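Local structure of putative glucose-6-phosphate 1-epimerase (Salmonella typhimurium, 2HTA) at residues L63-V68 against K160-E165; L132-Q137 against A154-G159; R242-V247 against Q302-A307. The protein probably interconverts the alpha and beta anomers of glucose 6-phosphate and related hexose 6-phosphates, acting as a monomeric mutarotase. One frame throughout, in Å; residues are numbered along the deposited sequence.

Contacts 2 and 3 are antiparallel strand pairs within one large sheet, and strand 162-169, which carries half of contact 1, runs in the same sheet between them, beside 151-158 and 298-308. Contact 1 differs in kind: strand 61-67 belongs to a separate five-stranded sheet, and the two sheets meet there through a buried tryptophan over a cysteine rather than through paired backbones. Contact 2 packs two phenylalanines inward, with threonine and arginine on its outer face. Contact 3 pairs over more residues, five against three, and is only partly buried; its inner face, branched aliphatic residues ending at Gln302, comes close to the probable active-site residues, while its other face is partly exposed.

Contact 1: residues L63-V68 against K160-E165; sequences LSWKPV and KTCEIE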
loop_
_atom_site.group_PDB
_atom_site.type_symbol
_atom_site.label_atom_id
_atom_site.label_comp_id
_atom_site.label_asym_id
_atom_site.label_seq_id
_atom_site.Cartn_x
_atom_site.Cartn_y
_atom_site.Cartn_z
ATOM N N LEU A 63 -0.516 1.741 7.689
ATOM C CA LEU A 63 0.651 2.615 7.861
ATOM C C LEU A 63 1.916 1.837 8.198
ATOM O O LEU A 63 3.018 2.228 7.783
ATOM C CB LEU A 63 0.390 3.533 9.067
ATOM C CG LEU A 63 -0.893 4.367 9.001
ATOM C CD1 LEU A 63 -1.173 5.175 10.243
ATOM C CD2 LEU A 63 -0.774 5.296 7.764
ATOM N N SER A 64 1.767 0.735 8.928
ATOM C CA SER A 64 2.985 0.024 9.425
ATOM C C SER A 64 2.599 -1.414 9.768
ATOM O O SER A 64 1.446 -1.672 10.088
ATOM C CB SER A 64 3.596 0.724 10.674
ATOM O OG SER A 64 2.776 0.591 11.820
ATOM N N TRP A 65 3.576 -2.315 9.732
ATOM C CA TRP A 65 3.375 -3.703 10.091
ATOM C C TRP A 65 4.765 -4.207 10.494
ATOM O O TRP A 65 5.722 -4.128 9.719
ATOM C CB TRP A 65 2.783 -4.528 8.905
ATOM C CG TRP A 65 2.819 -6.016 9.166
ATOM C CD1 TRP A 65 2.280 -6.680 10.271
ATOM C CD2 TRP A 65 3.504 -7.017 8.392
ATOM N NE1 TRP A 65 2.514 -8.032 10.150
ATOM C CE2 TRP A 65 3.319 -8.255 9.052
ATOM C CE3 TRP A 65 4.253 -6.981 7.189
ATOM C CZ2 TRP A 65 3.862 -9.474 8.568
ATOM C CZ3 TRP A 65 4.777 -8.190 6.684
ATOM C CH2 TRP A 65 4.600 -9.421 7.396
ATOM N N LYS A 66 4.840 -4.783 11.701
ATOM C CA LYS A 66 6.067 -5.326 12.200
ATOM C C LYS A 66 5.725 -6.602 12.959
ATOM O O LYS A 66 5.197 -6.529 14.073
ATOM C CB LYS A 66 6.716 -4.329 13.133
ATOM C CG LYS A 66 8.083 -4.766 13.681
ATOM C CD LYS A 66 8.655 -3.557 14.435
ATOM C CE LYS A 66 9.286 -3.978 15.708
ATOM N NZ LYS A 66 10.594 -4.663 15.396
ATOM N N PRO A 67 5.981 -7.775 12.328
ATOM C CA PRO A 67 5.746 -8.991 13.038
ATOM C C PRO A 67 6.876 -9.175 14.054
ATOM O O PRO A 67 7.978 -8.646 13.878
ATOM C CB PRO A 67 5.787 -10.070 11.938
ATOM C CG PRO A 67 6.392 -9.469 10.779
ATOM C CD PRO A 67 6.524 -8.009 10.969
ATOM N N VAL A 68 6.575 -9.891 15.118
ATOM C CA VAL A 68 7.525 -10.099 16.178
ATOM C C VAL A 68 8.799 -10.747 15.641
ATOM O O VAL A 68 8.751 -11.650 14.790
ATOM C CB VAL A 68 6.888 -10.904 17.382
ATOM C CG1 VAL A 68 6.532 -12.319 17.011
ATOM C CG2 VAL A 68 7.762 -10.865 18.566
ATOM N N LYS A 160 1.980 -12.902 11.741
ATOM C CA LYS A 160 3.302 -13.328 11.185
ATOM C C LYS A 160 3.440 -12.947 9.692
ATOM O O LYS A 160 4.536 -12.659 9.193
ATOM C CB LYS A 160 3.397 -14.865 11.343
ATOM C CG LYS A 160 4.664 -15.478 10.776
ATOM C CD LYS A 160 4.792 -17.012 11.105
ATOM C CE LYS A 160 3.606 -17.769 10.534
ATOM N NZ LYS A 160 3.756 -19.293 10.446
ATOM N N THR A 161 2.332 -12.995 8.970
ATOM C CA THR A 161 2.331 -12.471 7.633
ATOM C C THR A 161 1.261 -11.347 7.575
ATOM O O THR A 161 0.525 -11.076 8.548
ATOM C CB THR A 161 1.953 -13.526 6.599
ATOM O OG1 THR A 161 0.626 -13.979 6.824
ATOM C CG2 THR A 161 2.950 -14.745 6.555
ATOM N N CYS A 162 1.152 -10.701 6.423
ATOM C CA CYS A 162 0.174 -9.613 6.308
ATOM C C CYS A 162 -0.618 -9.867 5.033
ATOM O O CYS A 162 -0.004 -10.052 3.981
ATOM C CB CYS A 162 0.937 -8.293 6.243
ATOM S SG CYS A 162 -0.202 -6.844 6.034
ATOM N N GLU A 163 -1.947 -9.933 5.121
ATOM C CA GLU A 163 -2.785 -10.110 3.943
ATOM C C GLU A 163 -3.636 -8.869 3.775
ATOM O O GLU A 163 -4.135 -8.303 4.755
ATOM C CB GLU A 163 -3.675 -11.321 4.036
ATOM C CG GLU A 163 -2.886 -12.570 4.395
ATOM C CD GLU A 163 -3.814 -13.769 4.565
ATOM O OE1 GLU A 163 -4.971 -13.709 4.020
ATOM O OE2 GLU A 163 -3.384 -14.746 5.228
ATOM N N ILE A 164 -3.793 -8.459 2.519
ATOM C CA ILE A 164 -4.595 -7.259 2.178
ATOM C C ILE A 164 -5.520 -7.719 1.066
ATOM O O ILE A 164 -5.047 -8.310 0.111
ATOM C CB ILE A 164 -3.691 -6.113 1.709
ATOM C CG1 ILE A 164 -2.673 -5.791 2.820
ATOM C CG2 ILE A 164 -4.570 -4.835 1.378
ATOM C CD1 ILE A 164 -1.398 -5.082 2.355
ATOM N N GLU A 165 -6.824 -7.518 1.209
ATOM C CA GLU A 165 -7.740 -7.874 0.124
ATOM C C GLU A 165 -8.712 -6.714 -0.081
ATOM O O GLU A 165 -9.398 -6.296 0.855
ATOM C CB GLU A 165 -8.499 -9.148 0.488
ATOM C CG GLU A 165 -9.596 -9.577 -0.548
ATOM C CD GLU A 165 -10.456 -10.738 -0.035
ATOM O OE1 GLU A 165 -11.179 -10.573 0.977
ATOM O OE2 GLU A 165 -10.399 -11.827 -0.640
#
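Trp65 lays its indole against Cys162, and this contact between a flat ring and a small side chain joins two sheets. Cys162 CB stands almost on the normal of the six-membered ring, 3.5 Å from its centroid, a CH-pi contact over the face. With SG anti to the backbone N (chi1 178°), the sulfur swings over the five-membered ring, 4.6 Å from that centroid, a more distant sulfur-aromatic contact. A slim cysteine suits this place because both its atoms can lie over the indole without pushing the strands apart. Trp65 reaches across through its own chi1 of 169°, which also sets CG opposite the backbone N and sends the ring toward 160-165. The opposite face of the indole is met near its rim by Pro67 CD, so the ring lies between Cys162 and Pro67. At the ring edge, Trp65 CZ2 comes to 3.3 Å from Lys160 O, close to the ring plane, while NE1 is hydrogen-bonded to Gly159 O, so the buried N-H is satisfied. Pro67 CB, 4.0 Å from Lys160 O, packs beside the same turn. Strand 61-67 is one of the two edge strands of its five-stranded sheet, pairing with 51-56, and helix 14-22 packs on Leu63 and Ser64. Strand 162-169 lies in the large sheet, whose next strand, 298-308, puts Ile304 against the same tryptophan.

Contact 2: residues L132-Q137 against A154-G159; sequences LTFELQ and ARFKVG
Phe134 and Phe156 share nearly the same chi1, -67° and -63°, which places each CG anti to its carbonyl carbon; the register already puts both on one face, and the matching torsions bring the rings together there. Their planes are almost perpendicular at 87°, with Phe134 CD1 and Phe156 CE1 3.5 Å apart; the rings meet obliquely. Small Ala154, directly opposite Phe134, leaves room for this: its CB is 4.5 Å from Phe134 CB, and Ala154 O lies at the edge of the Phe134 ring. Leu132 extends the apolar face, its CD1 lying 4.3 Å from Val158 CG2.

The backbones run antiparallel. Leu132 and Phe156 form one hydrogen-bonded pair, with Phe156 N giving a nearly straight bond to Leu132 O (2.8 Å); Phe134 and Ala154 form the next, in which Phe134 N lies 2.8 Å from Ala154 O. Between them the non-hydrogen-bonded pair Thr133 and Arg155 points to the other face. Here the two side chains lie alongside each other, Thr133 OG1 3.8 Å from Arg155 CG. Beta-branched threonine suits an extended strand, and the long arginine carries its charge away from the threonine, toward strand 162-169, to a salt bridge with Glu167.

On the apolar face, Phe55 of strand 51-56 meets both phenylalanines, edge-to-face with Phe156, while Trp118 touches Phe134 and Ala154. Within the large sheet, strand 119-125 flanks 130-137, and strand 162-169 lies on the far side of 151-158.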
loop_
_atom_site.group_PDB
_atom_site.type_symbol
_atom_site.label_atom_id
_atom_site.label_comp_id
_atom_site.label_asym_id
_atom_site.label_seq_id
_atom_site.Cartn_x
_atom_site.Cartn_y
_atom_site.Cartn_z
ATOM N N LEU A 132 -9.152 -7.405 10.254
ATOM C CA LEU A 132 -9.967 -6.184 10.309
ATOM C C LEU A 132 -10.624 -5.977 8.946
ATOM O O LEU A 132 -10.010 -6.282 7.912
ATOM C CB LEU A 132 -9.091 -4.942 10.567
ATOM C CG LEU A 132 -8.218 -4.851 11.833
ATOM C CD1 LEU A 132 -6.862 -5.465 11.534
ATOM C CD2 LEU A 132 -8.046 -3.355 12.170
ATOM N N THR A 133 -11.854 -5.458 8.968
ATOM C CA THR A 133 -12.563 -5.133 7.720
ATOM C C THR A 133 -12.964 -3.681 7.799
ATOM O O THR A 133 -13.652 -3.287 8.729
ATOM C CB THR A 133 -13.803 -5.924 7.589
ATOM O OG1 THR A 133 -13.467 -7.323 7.559
ATOM C CG2 THR A 133 -14.479 -5.583 6.281
ATOM N N PHE A 134 -12.556 -2.908 6.798
ATOM C CA PHE A 134 -12.928 -1.490 6.672
ATOM C C PHE A 134 -13.890 -1.374 5.496
ATOM O O PHE A 134 -13.803 -2.143 4.502
ATOM C CB PHE A 134 -11.670 -0.647 6.400
ATOM C CG PHE A 134 -10.702 -0.597 7.536
ATOM C CD1 PHE A 134 -9.676 -1.586 7.680
ATOM C CD2 PHE A 134 -10.805 0.401 8.491
ATOM C CE1 PHE A 134 -8.746 -1.499 8.764
ATOM C CE2 PHE A 134 -9.864 0.486 9.542
ATOM C CZ PHE A 134 -8.860 -0.445 9.680
ATOM N N GLU A 135 -14.789 -0.386 5.554
ATOM C CA GLU A 135 -15.761 -0.235 4.453
ATOM C C GLU A 135 -15.825 1.246 4.016
ATOM O O GLU A 135 -15.857 2.140 4.865
ATOM C CB GLU A 135 -17.133 -0.642 4.978
ATOM C CG GLU A 135 -18.224 -0.544 3.912
ATOM C CD GLU A 135 -19.565 -1.018 4.468
ATOM O OE1 GLU A 135 -20.211 -0.268 5.206
ATOM O OE2 GLU A 135 -19.938 -2.171 4.226
ATOM N N LEU A 136 -15.916 1.471 2.710
ATOM C CA LEU A 136 -16.158 2.804 2.167
ATOM C C LEU A 136 -17.386 2.717 1.292
ATOM O O LEU A 136 -17.558 1.748 0.559
ATOM C CB LEU A 136 -14.963 3.303 1.369
ATOM C CG LEU A 136 -15.138 4.745 0.808
ATOM C CD1 LEU A 136 -14.915 5.762 1.953
ATOM C CD2 LEU A 136 -14.064 4.925 -0.219
ATOM N N GLN A 137 -18.299 3.706 1.400
ATOM C CA GLN A 137 -19.476 3.701 0.519
ATOM C C GLN A 137 -19.592 5.004 -0.220
ATOM O O GLN A 137 -19.131 6.042 0.252
ATOM C CB GLN A 137 -20.752 3.467 1.295
ATOM C CG GLN A 137 -20.786 2.027 1.883
ATOM C CD GLN A 137 -22.113 1.689 2.429
ATOM O OE1 GLN A 137 -22.449 2.136 3.514
ATOM N NE2 GLN A 137 -22.898 0.899 1.687
ATOM N N ALA A 154 -12.015 -3.353 2.519
ATOM C CA ALA A 154 -10.570 -3.658 2.608
ATOM C C ALA A 154 -10.461 -4.580 3.832
ATOM O O ALA A 154 -10.825 -4.177 4.948
ATOM C CB ALA A 154 -9.732 -2.400 2.795
ATOM N N ARG A 155 -10.051 -5.810 3.597
ATOM C CA ARG A 155 -9.903 -6.813 4.676
ATOM C C ARG A 155 -8.444 -7.054 4.853
ATOM O O ARG A 155 -7.741 -7.272 3.853
ATOM C CB ARG A 155 -10.623 -8.104 4.274
ATOM C CG ARG A 155 -12.131 -7.916 4.022
ATOM C CD ARG A 155 -12.789 -9.259 3.765
ATOM N NE ARG A 155 -14.234 -9.184 3.907
ATOM C CZ ARG A 155 -15.068 -8.967 2.894
ATOM N NH1 ARG A 155 -16.382 -8.909 3.109
ATOM N NH2 ARG A 155 -14.588 -8.852 1.666
ATOM N N PHE A 156 -7.966 -6.947 6.097
ATOM C CA PHE A 156 -6.575 -7.140 6.453
ATOM C C PHE A 156 -6.420 -8.297 7.411
ATOM O O PHE A 156 -7.298 -8.508 8.238
ATOM C CB PHE A 156 -6.054 -5.916 7.179
ATOM C CG PHE A 156 -6.069 -4.689 6.331
ATOM C CD1 PHE A 156 -7.234 -3.934 6.220
ATOM C CD2 PHE A 156 -4.937 -4.343 5.585
ATOM C CE1 PHE A 156 -7.248 -2.755 5.384
ATOM C CE2 PHE A 156 -4.948 -3.155 4.792
ATOM C CZ PHE A 156 -6.102 -2.407 4.695
ATOM N N LYS A 157 -5.315 -9.023 7.307
ATOM C CA LYS A 157 -4.916 -10.024 8.337
ATOM C C LYS A 157 -3.511 -9.655 8.758
ATOM O O LYS A 157 -2.627 -9.659 7.923
ATOM C CB LYS A 157 -4.951 -11.419 7.718
ATOM C CG LYS A 157 -6.310 -11.820 7.289
ATOM C CD LYS A 157 -6.336 -13.367 7.101
ATOM C CE LYS A 157 -7.722 -13.864 6.765
ATOM N NZ LYS A 157 -7.644 -15.329 6.490
ATOM N N VAL A 158 -3.295 -9.226 10.008
ATOM C CA VAL A 158 -1.972 -8.819 10.412
ATOM C C VAL A 158 -1.476 -9.747 11.497
ATOM O O VAL A 158 -2.137 -9.937 12.499
ATOM C CB VAL A 158 -1.870 -7.308 10.843
ATOM C CG1 VAL A 158 -2.233 -6.411 9.630
ATOM C CG2 VAL A 158 -2.835 -6.978 11.997
ATOM N N GLY A 159 -0.363 -10.373 11.228
ATOM C CA GLY A 159 0.211 -11.340 12.134
ATOM C C GLY A 159 1.614 -11.622 11.731
ATOM O O GLY A 159 2.390 -10.722 11.417
#

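Contact 3: residues R242-V247 against Q302-A307; sequences RTIDVV and QTICVA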
loop_
_atom_site.group_PDB
_atom_site.type_symbol
_atom_site.label_atom_id
_atom_site.label_comp_id
_atom_site.label_asym_id
_atom_site.label_seq_id
_atom_site.Cartn_x
_atom_site.Cartn_y
_atom_site.Cartn_z
ATOM N N ARG A 242 17.392 -9.671 4.975
ATOM C CA ARG A 242 16.118 -10.382 4.879
ATOM C C ARG A 242 15.626 -10.359 3.434
ATOM O O ARG A 242 16.133 -9.553 2.643
ATOM C CB ARG A 242 15.077 -9.701 5.776
ATOM C CG ARG A 242 14.624 -8.258 5.371
ATOM C CD ARG A 242 13.744 -7.704 6.449
ATOM N NE ARG A 242 13.250 -6.364 6.093
ATOM C CZ ARG A 242 12.417 -5.674 6.866
ATOM N NH1 ARG A 242 12.006 -6.202 8.008
ATOM N NH2 ARG A 242 11.987 -4.475 6.498
ATOM N N THR A 243 14.666 -11.219 3.108
ATOM C CA THR A 243 13.864 -10.977 1.875
ATOM C C THR A 243 12.414 -10.696 2.287
ATOM O O THR A 243 11.936 -11.155 3.351
ATOM C CB THR A 243 13.854 -12.198 0.919
ATOM O OG1 THR A 243 13.403 -13.312 1.650
ATOM C CG2 THR A 243 15.225 -12.524 0.385
ATOM N N ILE A 244 11.737 -9.885 1.494
ATOM C CA ILE A 244 10.316 -9.720 1.656
ATOM C C ILE A 244 9.637 -10.312 0.409
ATOM O O ILE A 244 9.994 -9.970 -0.743
ATOM C CB ILE A 244 9.932 -8.234 1.857
ATOM C CG1 ILE A 244 10.566 -7.648 3.168
ATOM C CG2 ILE A 244 8.430 -8.085 1.871
ATOM C CD1 ILE A 244 10.662 -6.045 3.135
ATOM N N ASP A 245 8.713 -11.226 0.642
ATOM C CA ASP A 245 7.938 -11.836 -0.439
ATOM C C ASP A 245 6.666 -11.033 -0.573
ATOM O O ASP A 245 5.969 -10.830 0.412
ATOM C CB ASP A 245 7.592 -13.265 -0.070
ATOM C CG ASP A 245 8.813 -14.129 0.006
ATOM O OD1 ASP A 245 9.854 -13.850 -0.678
ATOM O OD2 ASP A 245 8.748 -15.094 0.777
ATOM N N VAL A 246 6.352 -10.588 -1.790
ATOM C CA VAL A 246 5.109 -9.838 -2.045
ATOM C C VAL A 246 4.315 -10.645 -3.063
ATOM O O VAL A 246 4.739 -10.764 -4.214
ATOM C CB VAL A 246 5.433 -8.408 -2.592
ATOM C CG1 VAL A 246 4.183 -7.568 -2.637
ATOM C CG2 VAL A 246 6.471 -7.710 -1.754
ATOM N N VAL A 247 3.213 -11.258 -2.617
ATOM C CA VAL A 247 2.452 -12.154 -3.432
ATOM C C VAL A 247 1.203 -11.438 -3.946
ATOM O O VAL A 247 0.466 -10.817 -3.176
ATOM C CB VAL A 247 2.054 -13.389 -2.681
ATOM C CG1 VAL A 247 1.319 -14.353 -3.570
ATOM C CG2 VAL A 247 3.306 -14.091 -2.095
ATOM N N GLN A 302 -2.964 -8.682 -1.925
ATOM C CA GLN A 302 -1.525 -8.783 -1.743
ATOM C C GLN A 302 -1.239 -9.459 -0.363
ATOM O O GLN A 302 -1.908 -9.128 0.616
ATOM C CB GLN A 302 -0.942 -7.370 -1.773
ATOM C CG GLN A 302 0.606 -7.371 -1.629
ATOM C CD GLN A 302 1.199 -6.008 -1.618
ATOM O OE1 GLN A 302 1.651 -5.546 -0.577
ATOM N NE2 GLN A 302 1.198 -5.329 -2.793
ATOM N N THR A 303 -0.303 -10.411 -0.328
ATOM C CA THR A 303 0.185 -11.034 0.884
ATOM C C THR A 303 1.681 -10.756 0.963
ATOM O O THR A 303 2.386 -10.756 -0.044
ATOM C CB THR A 303 -0.170 -12.543 0.904
ATOM O OG1 THR A 303 -1.598 -12.628 0.993
ATOM C CG2 THR A 303 0.431 -13.239 2.146
ATOM N N ILE A 304 2.115 -10.401 2.168
ATOM C CA ILE A 304 3.491 -10.082 2.452
ATOM C C ILE A 304 4.048 -11.062 3.497
ATOM O O ILE A 304 3.413 -11.320 4.556
ATOM C CB ILE A 304 3.617 -8.633 3.014
ATOM C CG1 ILE A 304 2.816 -7.638 2.154
ATOM C CG2 ILE A 304 5.136 -8.268 3.125
ATOM C CD1 ILE A 304 2.573 -6.241 2.853
ATOM N N CYS A 305 5.249 -11.549 3.225
ATOM C CA CYS A 305 5.905 -12.572 4.090
ATOM C C CYS A 305 7.364 -12.138 4.212
ATOM O O CYS A 305 7.988 -11.732 3.217
ATOM C CB CYS A 305 5.798 -13.923 3.351
ATOM S SG CYS A 305 6.546 -15.254 4.187
ATOM N N VAL A 306 7.925 -12.190 5.421
ATOM C CA VAL A 306 9.334 -11.884 5.620
ATOM C C VAL A 306 10.151 -13.157 5.903
ATOM O O VAL A 306 9.687 -14.040 6.618
ATOM C CB VAL A 306 9.541 -10.892 6.782
ATOM C CG1 VAL A 306 11.030 -10.517 6.874
ATOM C CG2 VAL A 306 8.732 -9.675 6.537
ATOM N N ALA A 307 11.351 -13.243 5.308
ATOM C CA ALA A 307 12.278 -14.388 5.548
ATOM C C ALA A 307 13.690 -13.897 5.759
ATOM O O ALA A 307 14.108 -12.888 5.208
ATOM C CB ALA A 307 12.244 -15.373 4.425
#
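Arg242 crosses Val306, its CD methylene 3.9 Å from Val306 CG1, before the extended chain carries the guanidinium to the carbonyls of Glu71, Glu72 and Asn183, three acceptors that suit an arginine in a buried site. Thr243 pairs with Ala307 through two backbone bonds, its N 2.7 Å from Ala307 O, and its OG1 rests 3.6 Å from Ala307 CB. Ile244 turns to the opposite face, where its CG2, anti to the backbone N, meets Ile304 CG2 at 3.5 Å, side by side. This alternation belongs to an antiparallel sheet in the beta-sandwich fold of the galactose mutarotase clan: aliphatic Ile244, Val246, Ile304 and Val306 share one face, where Val246 and Ile304 pack on Phe182 of strand 172-183; the other face is mixed. Asp245 is on that mixed face, its CB 3.9 Å from Cys305 CB, and its N bonds to Cys305 O. Val246, on the aliphatic face again, sets CG1 3.5 Å from Gln302 CD, supporting the flat amide. The amide is hydrogen-bonded to Ser180 and Thr283, and the Gln302 side chain lies about 6 Å from that of Glu282, probably catalytic. Val247 closes the run with an almost linear bond, its N 2.7 Å from Thr303 O.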